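Oxidoreductase, Gfo/Idh/MocA family (Vibrio cholerae, PDB 1XEA) probably catalyses NAD(P)-dependent oxidation or reduction of a still undefined substrate, using a Rossmann nucleotide-binding domain. Local coordinates at residues A143-R148 against S229-A234; Q131-L136 against Y235-F240; V175-Q180 against T209-S214. All blocks are in the same frame, centred on the assembly; numbering follows the deposited sequence.

Contact 1 of 3, residues A143-R148 against S229-A234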
loop_
_atom_site.group_PDB
_atom_site.type_symbol
_atom_site.label_atom_id
_atom_site.label_comp_id
_atom_site.label_asym_id
_atom_site.label_seq_id
_atom_site.Cartn_x
_atom_site.Cartn_y
_atom_site.Cartn_z
ATOM N N ALA A 143 -0.945 -27.838 -6.588
ATOM C CA ALA A 143 -1.707 -27.116 -7.590
ATOM C C ALA A 143 -0.978 -25.867 -8.075
ATOM O O ALA A 143 -1.473 -25.152 -8.946
ATOM C CB ALA A 143 -3.070 -26.743 -7.027
ATOM N N LEU A 144 0.198 -25.605 -7.513
ATOM C CA LEU A 144 0.978 -24.427 -7.890
ATOM C C LEU A 144 1.263 -24.334 -9.383
ATOM O O LEU A 144 1.907 -25.212 -9.949
ATOM C CB LEU A 144 2.311 -24.405 -7.133
ATOM C CG LEU A 144 2.309 -23.804 -5.730
ATOM C CD1 LEU A 144 3.714 -23.880 -5.131
ATOM C CD2 LEU A 144 1.840 -22.363 -5.797
ATOM N N ARG A 145 0.783 -23.271 -10.019
ATOM C CA ARG A 145 1.038 -23.088 -11.441
ATOM C C ARG A 145 2.326 -22.295 -11.611
ATOM O O ARG A 145 2.902 -22.249 -12.694
ATOM C CB ARG A 145 -0.125 -22.361 -12.121
ATOM C CG ARG A 145 -1.414 -23.156 -12.129
ATOM C CD ARG A 145 -1.255 -24.446 -12.916
ATOM N NE ARG A 145 -2.306 -25.418 -12.604
ATOM C CZ ARG A 145 -2.089 -26.598 -12.023
ATOM N NH1 ARG A 145 -0.851 -26.953 -11.690
ATOM N NH2 ARG A 145 -3.108 -27.420 -11.777
ATOM N N SER A 146 2.771 -21.673 -10.526
ATOM C CA SER A 146 4.005 -20.899 -10.536
ATOM C C SER A 146 4.334 -20.420 -9.119
ATOM O O SER A 146 3.448 -20.262 -8.277
ATOM C CB SER A 146 3.887 -19.707 -11.503
ATOM O OG SER A 146 3.560 -18.501 -10.830
ATOM N N LEU A 147 5.619 -20.221 -8.860
ATOM C CA LEU A 147 6.090 -19.752 -7.568
ATOM C C LEU A 147 7.396 -18.998 -7.812
ATOM O O LEU A 147 8.360 -19.568 -8.324
ATOM C CB LEU A 147 6.330 -20.928 -6.611
ATOM C CG LEU A 147 6.968 -20.584 -5.255
ATOM C CD1 LEU A 147 6.001 -19.762 -4.428
ATOM C CD2 LEU A 147 7.368 -21.847 -4.522
ATOM N N ARG A 148 7.421 -17.717 -7.458
ATOM C CA ARG A 148 8.600 -16.888 -7.656
ATOM C C ARG A 148 9.101 -16.339 -6.338
ATOM O O ARG A 148 8.380 -15.649 -5.614
ATOM C CB ARG A 148 8.279 -15.726 -8.597
ATOM C CG ARG A 148 9.420 -14.739 -8.785
ATOM C CD ARG A 148 9.086 -13.723 -9.864
ATOM N NE ARG A 148 8.031 -12.805 -9.467
ATOM C CZ ARG A 148 7.176 -12.234 -10.312
ATOM N NH1 ARG A 148 7.246 -12.491 -11.617
ATOM N NH2 ARG A 148 6.251 -11.400 -9.845
ATOM N N SER A 229 1.182 -18.640 -7.638
ATOM C CA SER A 229 -0.055 -18.599 -8.386
ATOM C C SER A 229 -0.623 -19.982 -8.643
ATOM O O SER A 229 0.106 -20.956 -8.823
ATOM C CB SER A 229 0.136 -17.854 -9.704
ATOM O OG SER A 229 0.678 -18.705 -10.688
ATOM N N TYR A 230 -1.946 -20.046 -8.637
ATOM C CA TYR A 230 -2.679 -21.272 -8.881
ATOM C C TYR A 230 -3.652 -20.910 -9.979
ATOM O O TYR A 230 -3.472 -19.900 -10.661
ATOM C CB TYR A 230 -3.452 -21.679 -7.633
ATOM C CG TYR A 230 -2.587 -21.931 -6.426
ATOM C CD1 TYR A 230 -2.086 -20.875 -5.663
ATOM C CD2 TYR A 230 -2.270 -23.232 -6.040
ATOM C CE1 TYR A 230 -1.297 -21.117 -4.545
ATOM C CE2 TYR A 230 -1.480 -23.480 -4.925
ATOM C CZ TYR A 230 -1.000 -22.424 -4.184
ATOM O OH TYR A 230 -0.234 -22.677 -3.073
ATOM N N ASP A 231 -4.688 -21.710 -10.170
ATOM C CA ASP A 231 -5.647 -21.351 -11.196
ATOM C C ASP A 231 -6.612 -20.338 -10.607
ATOM O O ASP A 231 -7.291 -20.616 -9.628
ATOM C CB ASP A 231 -6.393 -22.583 -11.722
ATOM C CG ASP A 231 -5.493 -23.498 -12.550
ATOM O OD1 ASP A 231 -4.813 -22.997 -13.491
ATOM O OD2 ASP A 231 -5.467 -24.721 -12.256
ATOM N N ASN A 232 -6.637 -19.148 -11.201
ATOM C CA ASN A 232 -7.505 -18.050 -10.774
ATOM C C ASN A 232 -7.283 -17.605 -9.353
ATOM O O ASN A 232 -8.143 -16.961 -8.750
ATOM C CB ASN A 232 -8.970 -18.411 -10.968
ATOM C CG ASN A 232 -9.328 -18.552 -12.431
ATOM O OD1 ASN A 232 -8.931 -17.730 -13.265
ATOM N ND2 ASN A 232 -10.080 -19.591 -12.756
ATOM N N VAL A 233 -6.118 -17.940 -8.819
ATOM C CA VAL A 233 -5.788 -17.538 -7.471
ATOM C C VAL A 233 -4.316 -17.200 -7.424
ATOM O O VAL A 233 -3.503 -17.874 -8.051
ATOM C CB VAL A 233 -6.106 -18.650 -6.461
ATOM C CG1 VAL A 233 -5.890 -18.117 -5.049
ATOM C CG2 VAL A 233 -7.562 -19.116 -6.625
ATOM N N ALA A 234 -3.976 -16.144 -6.700
ATOM C CA ALA A 234 -2.589 -15.733 -6.590
ATOM C C ALA A 234 -2.342 -15.090 -5.230
ATOM O O ALA A 234 -3.288 -14.724 -4.530
ATOM C CB ALA A 234 -2.244 -14.762 -7.714
HETATM O O HOH W 1 -3.825 -24.174 -9.729
#
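A classic beta bulge, with Arg-145 and Ser-146 both set opposite Ser-229, joins strand 146-152 to strand 223-230 in the large mixed sheet of this oxidoreductase. The bulge is written in its hydrogen bonds: the carbonyl oxygen of Ser-229 accepts from Arg-145 N at 2.7 Å and also from Ser-146 N at 3.2 Å, the second bond being the more bent. Antiparallel pairing then closes with Ser-229 N giving a fairly straight bond (168°) to Ser-146 O at 2.9 Å. Ser-146 and Ser-229 form the hydrogen-bonded pair and send their side chains to the same face, where the two hydroxyls meet, OG to OG, at 2.9 Å.

Beyond the bulge the segments part, and side chains take over. Arg-145 folds at chi2 (-62°), which swings its guanidinium across to Asp-231; NE makes a salt bridge to OD2 of that residue at 3.3 Å. The bond reaches the oxygen from above the carboxylate, and the two planes stand 57° apart, so this is a one-point grip instead of a flat, two-pronged pair. A water held by Ala-143 O adds weak bonds to Asp-231 N and OD2. Leu-144 lays CD2 over one face of the Tyr-230 ring, 3.7 Å from its centroid, while CB of Ala-143 lies at the ring edge. The Tyr-230 hydroxyl is bonded to Glu-135, and a nickel ion lies about 5 Å from this side chain.

Arg-145 also packs on His-191 of the second subunit. By taking two N-H groups, Ser-229 O accommodates the extra residue just before strand 146-152, while the long, tilted ion pair probably adds a weaker electrostatic tie between the two segments.

Contact 2 of 3, residues Q131-L136 against Y235-F240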
loop_
_atom_site.group_PDB
_atom_site.type_symbol
_atom_site.label_atom_id
_atom_site.label_comp_id
_atom_site.label_asym_id
_atom_site.label_seq_id
_atom_site.Cartn_x
_atom_site.Cartn_y
_atom_site.Cartn_z
ATOM N N GLN A 131 0.826 -21.311 6.002
ATOM C CA GLN A 131 -0.560 -21.270 6.443
ATOM C C GLN A 131 -1.498 -21.126 5.263
ATOM O O GLN A 131 -2.588 -21.696 5.252
ATOM C CB GLN A 131 -0.782 -20.102 7.389
ATOM C CG GLN A 131 -2.244 -19.781 7.607
ATOM C CD GLN A 131 -2.436 -18.595 8.543
ATOM O OE1 GLN A 131 -3.524 -17.998 8.597
ATOM N NE2 GLN A 131 -1.376 -18.248 9.297
ATOM N N HIS A 132 -1.063 -20.361 4.273
ATOM C CA HIS A 132 -1.866 -20.122 3.087
ATOM C C HIS A 132 -1.521 -21.055 1.926
ATOM O O HIS A 132 -2.416 -21.551 1.240
ATOM C CB HIS A 132 -1.719 -18.655 2.660
ATOM C CG HIS A 132 -2.342 -17.682 3.615
ATOM N ND1 HIS A 132 -3.696 -17.424 3.636
ATOM C CD2 HIS A 132 -1.801 -16.927 4.600
ATOM C CE1 HIS A 132 -3.962 -16.553 4.594
ATOM N NE2 HIS A 132 -2.830 -16.235 5.194
ATOM N N LEU A 133 -0.232 -21.303 1.711
ATOM C CA LEU A 133 0.215 -22.177 0.623
ATOM C C LEU A 133 0.661 -23.542 1.158
ATOM O O LEU A 133 1.798 -23.699 1.601
ATOM C CB LEU A 133 1.361 -21.497 -0.122
ATOM C CG LEU A 133 1.133 -20.012 -0.406
ATOM C CD1 LEU A 133 2.411 -19.401 -0.948
ATOM C CD2 LEU A 133 -0.015 -19.844 -1.380
ATOM N N SER A 134 -0.234 -24.528 1.101
ATOM C CA SER A 134 0.064 -25.872 1.607
ATOM C C SER A 134 1.244 -26.533 0.897
ATOM O O SER A 134 1.994 -27.301 1.501
ATOM C CB SER A 134 -1.179 -26.770 1.511
ATOM O OG SER A 134 -1.736 -26.791 0.205
ATOM N N GLU A 135 1.395 -26.229 -0.388
ATOM C CA GLU A 135 2.490 -26.765 -1.165
ATOM C C GLU A 135 3.826 -26.454 -0.472
ATOM O O GLU A 135 4.763 -27.240 -0.551
ATOM C CB GLU A 135 2.488 -26.174 -2.575
ATOM C CG GLU A 135 1.435 -26.739 -3.544
ATOM C CD GLU A 135 -0.010 -26.345 -3.218
ATOM O OE1 GLU A 135 -0.240 -25.270 -2.617
ATOM O OE2 GLU A 135 -0.922 -27.118 -3.592
ATOM N N LEU A 136 3.938 -25.320 0.205
ATOM C CA LEU A 136 5.196 -25.044 0.867
ATOM C C LEU A 136 5.313 -25.855 2.135
ATOM O O LEU A 136 6.385 -26.373 2.453
ATOM C CB LEU A 136 5.360 -23.559 1.189
ATOM C CG LEU A 136 5.757 -22.690 -0.002
ATOM C CD1 LEU A 136 5.966 -21.281 0.474
ATOM C CD2 LEU A 136 7.014 -23.223 -0.667
ATOM N N TYR A 235 -1.066 -14.996 -4.851
ATOM C CA TYR A 235 -0.626 -14.381 -3.590
ATOM C C TYR A 235 0.687 -13.658 -3.837
ATOM O O TYR A 235 1.496 -14.088 -4.654
ATOM C CB TYR A 235 -0.335 -15.419 -2.509
ATOM C CG TYR A 235 -1.509 -16.200 -1.999
ATOM C CD1 TYR A 235 -2.015 -17.280 -2.716
ATOM C CD2 TYR A 235 -2.110 -15.871 -0.780
ATOM C CE1 TYR A 235 -3.091 -18.020 -2.233
ATOM C CE2 TYR A 235 -3.187 -16.598 -0.286
ATOM C CZ TYR A 235 -3.673 -17.672 -1.019
ATOM O OH TYR A 235 -4.747 -18.388 -0.547
ATOM N N LEU A 236 0.916 -12.578 -3.107
ATOM C CA LEU A 236 2.159 -11.834 -3.248
ATOM C C LEU A 236 2.533 -11.297 -1.885
ATOM O O LEU A 236 1.910 -10.362 -1.390
ATOM C CB LEU A 236 1.997 -10.665 -4.215
ATOM C CG LEU A 236 3.263 -10.036 -4.824
ATOM C CD1 LEU A 236 2.883 -8.661 -5.345
ATOM C CD2 LEU A 236 4.379 -9.918 -3.821
ATOM N N PHE A 237 3.550 -11.891 -1.275
ATOM C CA PHE A 237 3.992 -11.447 0.037
ATOM C C PHE A 237 5.194 -10.519 -0.089
ATOM O O PHE A 237 6.204 -10.887 -0.689
ATOM C CB PHE A 237 4.362 -12.644 0.904
ATOM C CG PHE A 237 3.237 -13.602 1.122
ATOM C CD1 PHE A 237 3.102 -14.732 0.327
ATOM C CD2 PHE A 237 2.327 -13.396 2.151
ATOM C CE1 PHE A 237 2.079 -15.659 0.564
ATOM C CE2 PHE A 237 1.296 -14.313 2.401
ATOM C CZ PHE A 237 1.174 -15.444 1.607
ATOM N N ASP A 238 5.077 -9.318 0.473
ATOM C CA ASP A 238 6.157 -8.325 0.434
ATOM C C ASP A 238 7.055 -8.437 1.669
ATOM O O ASP A 238 8.014 -7.679 1.830
ATOM C CB ASP A 238 5.567 -6.910 0.341
ATOM C CG ASP A 238 4.434 -6.695 1.319
ATOM O OD1 ASP A 238 3.383 -7.360 1.186
ATOM O OD2 ASP A 238 4.583 -5.872 2.238
ATOM N N SER A 239 6.726 -9.378 2.546
ATOM C CA SER A 239 7.505 -9.613 3.749
ATOM C C SER A 239 7.034 -10.933 4.361
ATOM O O SER A 239 6.273 -11.680 3.740
ATOM C CB SER A 239 7.313 -8.481 4.764
ATOM O OG SER A 239 6.065 -8.560 5.418
ATOM N N PHE A 240 7.483 -11.221 5.575
ATOM C CA PHE A 240 7.072 -12.435 6.237
ATOM C C PHE A 240 5.818 -12.205 7.073
ATOM O O PHE A 240 5.255 -13.150 7.600
ATOM C CB PHE A 240 8.211 -12.964 7.117
ATOM C CG PHE A 240 9.437 -13.356 6.347
ATOM C CD1 PHE A 240 10.658 -12.738 6.602
ATOM C CD2 PHE A 240 9.362 -14.305 5.320
ATOM C CE1 PHE A 240 11.784 -13.058 5.843
ATOM C CE2 PHE A 240 10.487 -14.634 4.550
ATOM C CZ PHE A 240 11.702 -14.006 4.808
HETATM O O HOH W 2 -5.489 -18.474 1.905
#
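Segment 131-136 turns from the end of helix 127-132 into helix 134-138, and His-132 and Leu-133 at this junction lie over strand residues Tyr-235 and Phe-237. The backbones stay well apart, with 8.9 Å between the CA atoms of His-132 and Tyr-235, and no hydrogen bond passes directly between the segments. Leu-133 occupies the N-cap position of the second helix, where its carbonyl oxygen accepts from Leu-136 N at 3.0 Å. Tyr-235 and Phe-237, two apart in the strand, both project toward the helical junction.

One leucine serves both rings. The CG of Leu-133 stands opposite its own carbonyl carbon (chi1 -44°), and the branched end runs antiparallel to the two aromatic side chains. CD2 rests over one face of Tyr-235 in a CH-pi contact, 3.9 Å from the ring centroid, its nearest ring atom being CD1 of Tyr-235 at 3.5 Å. CD1 of Leu-133 turns to the edge of Phe-237, 4.0 Å from CE1 of that ring. The His-132 side chain crosses that of Tyr-235 at about a right angle, with the ring planes 47° apart, neither stacked nor edge-to-face, and its CB lies 3.9 Å from CE2 of the tyrosine. Their polar ends meet through a water in the plane of the imidazole, 2.7 Å from His-132 ND1 and 2.6 Å from the hydroxyl oxygen, OH, of Tyr-235.

Leu-133 also reaches Ala-228 and Tyr-230 on the next strand, and Phe-237 meets the ring of Tyr-129 from helix 127-132. The chemistry is thus divided: methyl groups and aromatic carbon hold the helical junction on the sheet, while the imidazole and phenol share a water. The water probably holds the two polar ends near each other without any stacking of the rings.

Contact 3 of 3, residues V175-Q180 against T209-S214; sequences VNLSRQ and TLLHAS
Val-175, the last helical residue of helix 160-175, and Leu-211 of strand 209-216 make the first shell, their side chains sliding past each other in opposite directions. CG1 of Val-175, extended away from its own backbone N (chi1 174°), settles against CB of Leu-211 at 3.3 Å and beside the backbone of His-212. The other branch, CG2, lies 3.6 Å from His-212 O. In return Leu-211 carries its isobutyl end alongside the chain leaving the helix, with CG 3.7 Å from Val-175 O and CD1 3.9 Å from the OG of Ser-178. Leu-177 adds a looser touch, CD1 to Leu-211 CD2 at 4.5 Å.

The second shell is the turn that shapes this loop. Asn-176 centres an inverse gamma turn, in which Leu-177 N bonds to Val-175 O at 2.7 Å. Asn-176, whose side chain leaves its backbone away from the strand, uses its amide to grip Gln-180 twice: OD1 accepts from Gln-180 N at 2.7 Å on an in-plane lone pair, nearly straight at 177°, while ND2 gives to Gln-180 O.

Farther out, Asn-176 is bonded to Ser-295 of helix 286-311, and the Ser-178 hydroxyl is bonded to Thr-206 and Trp-204 of strand 196-206. Leu-177 packs on Leu-147 and Val-175 on Trp-149, which places the helix end and its loop across strands 146-152 and 209-216, neighbours in the sheet.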
loop_
_atom_site.group_PDB
_atom_site.type_symbol
_atom_site.label_atom_id
_atom_site.label_comp_id
_atom_site.label_asym_id
_atom_site.label_seq_id
_atom_site.Cartn_x
_atom_site.Cartn_y
_atom_site.Cartn_z
ATOM N N VAL A 175 12.234 -22.591 -3.419
ATOM C CA VAL A 175 11.436 -22.797 -4.603
ATOM C C VAL A 175 11.606 -24.194 -5.167
ATOM O O VAL A 175 10.767 -24.663 -5.929
ATOM C CB VAL A 175 11.837 -21.769 -5.664
ATOM C CG1 VAL A 175 11.137 -22.055 -6.953
ATOM C CG2 VAL A 175 11.484 -20.368 -5.182
ATOM N N ASN A 176 12.695 -24.853 -4.773
ATOM C CA ASN A 176 13.044 -26.196 -5.243
ATOM C C ASN A 176 12.101 -27.296 -4.736
ATOM O O ASN A 176 12.505 -28.204 -4.015
ATOM C CB ASN A 176 14.480 -26.504 -4.833
ATOM C CG ASN A 176 15.064 -27.653 -5.605
ATOM O OD1 ASN A 176 14.376 -28.291 -6.399
ATOM N ND2 ASN A 176 16.343 -27.919 -5.392
ATOM N N LEU A 177 10.844 -27.211 -5.152
ATOM C CA LEU A 177 9.819 -28.152 -4.739
ATOM C C LEU A 177 9.754 -29.394 -5.622
ATOM O O LEU A 177 8.921 -30.273 -5.404
ATOM C CB LEU A 177 8.469 -27.440 -4.749
ATOM C CG LEU A 177 8.361 -26.157 -3.919
ATOM C CD1 LEU A 177 7.158 -25.368 -4.374
ATOM C CD2 LEU A 177 8.274 -26.484 -2.436
ATOM N N SER A 178 10.619 -29.463 -6.627
ATOM C CA SER A 178 10.635 -30.599 -7.545
ATOM C C SER A 178 11.942 -31.384 -7.452
ATOM O O SER A 178 12.200 -32.286 -8.254
ATOM C CB SER A 178 10.463 -30.100 -8.980
ATOM O OG SER A 178 11.638 -29.439 -9.428
ATOM N N ARG A 179 12.767 -31.026 -6.474
ATOM C CA ARG A 179 14.059 -31.667 -6.276
ATOM C C ARG A 179 14.864 -31.581 -7.561
ATOM O O ARG A 179 15.139 -32.593 -8.204
ATOM C CB ARG A 179 13.894 -33.132 -5.872
ATOM C CG ARG A 179 13.044 -33.346 -4.635
ATOM C CD ARG A 179 13.255 -34.743 -4.067
ATOM N NE ARG A 179 13.326 -35.787 -5.105
ATOM C CZ ARG A 179 14.451 -36.247 -5.666
ATOM N NH1 ARG A 179 15.630 -35.757 -5.303
ATOM N NH2 ARG A 179 14.401 -37.222 -6.573
ATOM N N GLN A 180 15.220 -30.357 -7.937
ATOM C CA GLN A 180 16.006 -30.094 -9.137
ATOM C C GLN A 180 17.467 -30.205 -8.699
ATOM O O GLN A 180 17.902 -29.497 -7.794
ATOM C CB GLN A 180 15.702 -28.683 -9.647
ATOM C CG GLN A 180 16.091 -28.401 -11.089
ATOM C CD GLN A 180 15.326 -29.260 -12.091
ATOM O OE1 GLN A 180 14.179 -29.670 -11.848
ATOM N NE2 GLN A 180 15.951 -29.521 -13.234
ATOM N N THR A 209 4.179 -26.685 -13.173
ATOM C CA THR A 209 4.611 -25.674 -12.227
ATOM C C THR A 209 5.881 -24.970 -12.667
ATOM O O THR A 209 6.857 -25.616 -13.022
ATOM C CB THR A 209 4.864 -26.300 -10.853
ATOM O OG1 THR A 209 3.708 -27.047 -10.451
ATOM C CG2 THR A 209 5.155 -25.218 -9.826
ATOM N N LEU A 210 5.870 -23.648 -12.646
ATOM C CA LEU A 210 7.054 -22.912 -13.030
ATOM C C LEU A 210 7.692 -22.352 -11.767
ATOM O O LEU A 210 7.074 -21.565 -11.042
ATOM C CB LEU A 210 6.688 -21.788 -13.994
ATOM C CG LEU A 210 7.821 -20.838 -14.414
ATOM C CD1 LEU A 210 8.801 -21.514 -15.361
ATOM C CD2 LEU A 210 7.198 -19.624 -15.083
ATOM N N LEU A 211 8.925 -22.787 -11.504
ATOM C CA LEU A 211 9.691 -22.371 -10.329
ATOM C C LEU A 211 10.684 -21.281 -10.718
ATOM O O LEU A 211 11.243 -21.310 -11.813
ATOM C CB LEU A 211 10.410 -23.587 -9.740
ATOM C CG LEU A 211 9.450 -24.738 -9.429
ATOM C CD1 LEU A 211 10.164 -25.885 -8.732
ATOM C CD2 LEU A 211 8.339 -24.211 -8.549
ATOM N N HIS A 212 10.905 -20.319 -9.827
ATOM C CA HIS A 212 11.808 -19.213 -10.138
ATOM C C HIS A 212 12.470 -18.595 -8.913
ATOM O O HIS A 212 11.794 -18.150 -7.982
ATOM C CB HIS A 212 11.034 -18.131 -10.902
ATOM C CG HIS A 212 11.881 -16.991 -11.388
ATOM N ND1 HIS A 212 11.344 -15.878 -12.003
ATOM C CD2 HIS A 212 13.221 -16.793 -11.364
ATOM C CE1 HIS A 212 12.315 -15.046 -12.337
ATOM N NE2 HIS A 212 13.464 -15.578 -11.960
ATOM N N ALA A 213 13.800 -18.567 -8.928
ATOM C CA ALA A 213 14.582 -17.986 -7.840
ATOM C C ALA A 213 15.303 -16.789 -8.435
ATOM O O ALA A 213 16.022 -16.915 -9.419
ATOM C CB ALA A 213 15.578 -18.998 -7.295
ATOM N N SER A 214 15.110 -15.631 -7.820
ATOM C CA SER A 214 15.679 -14.394 -8.309
ATOM C C SER A 214 16.384 -13.625 -7.185
ATOM O O SER A 214 15.836 -13.432 -6.094
ATOM C CB SER A 214 14.534 -13.578 -8.916
ATOM O OG SER A 214 14.891 -12.261 -9.253
#

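In the fold
All three contacts reach the mixed sheet, separate from the parallel Rossmann-type sheet formed earlier in the chain. Their centres lie 11 Å (contacts 1 and 2), 13 Å (1 and 3) and 15 Å (2 and 3) apart. Along the chain they are nested: contact 3 lies inside the loop closed by contact 1, which lies inside that of contact 2. Contact 1 joins strands within the sheet, while contacts 2 and 3 bring helix ends and loops onto it. Glu-135 links segment 131-136 to Tyr-230 and Ala-143, and Leu-177 touches both Leu-136 and Leu-147. These shared residues bring sequence-distant pieces together on what is probably the family's second domain.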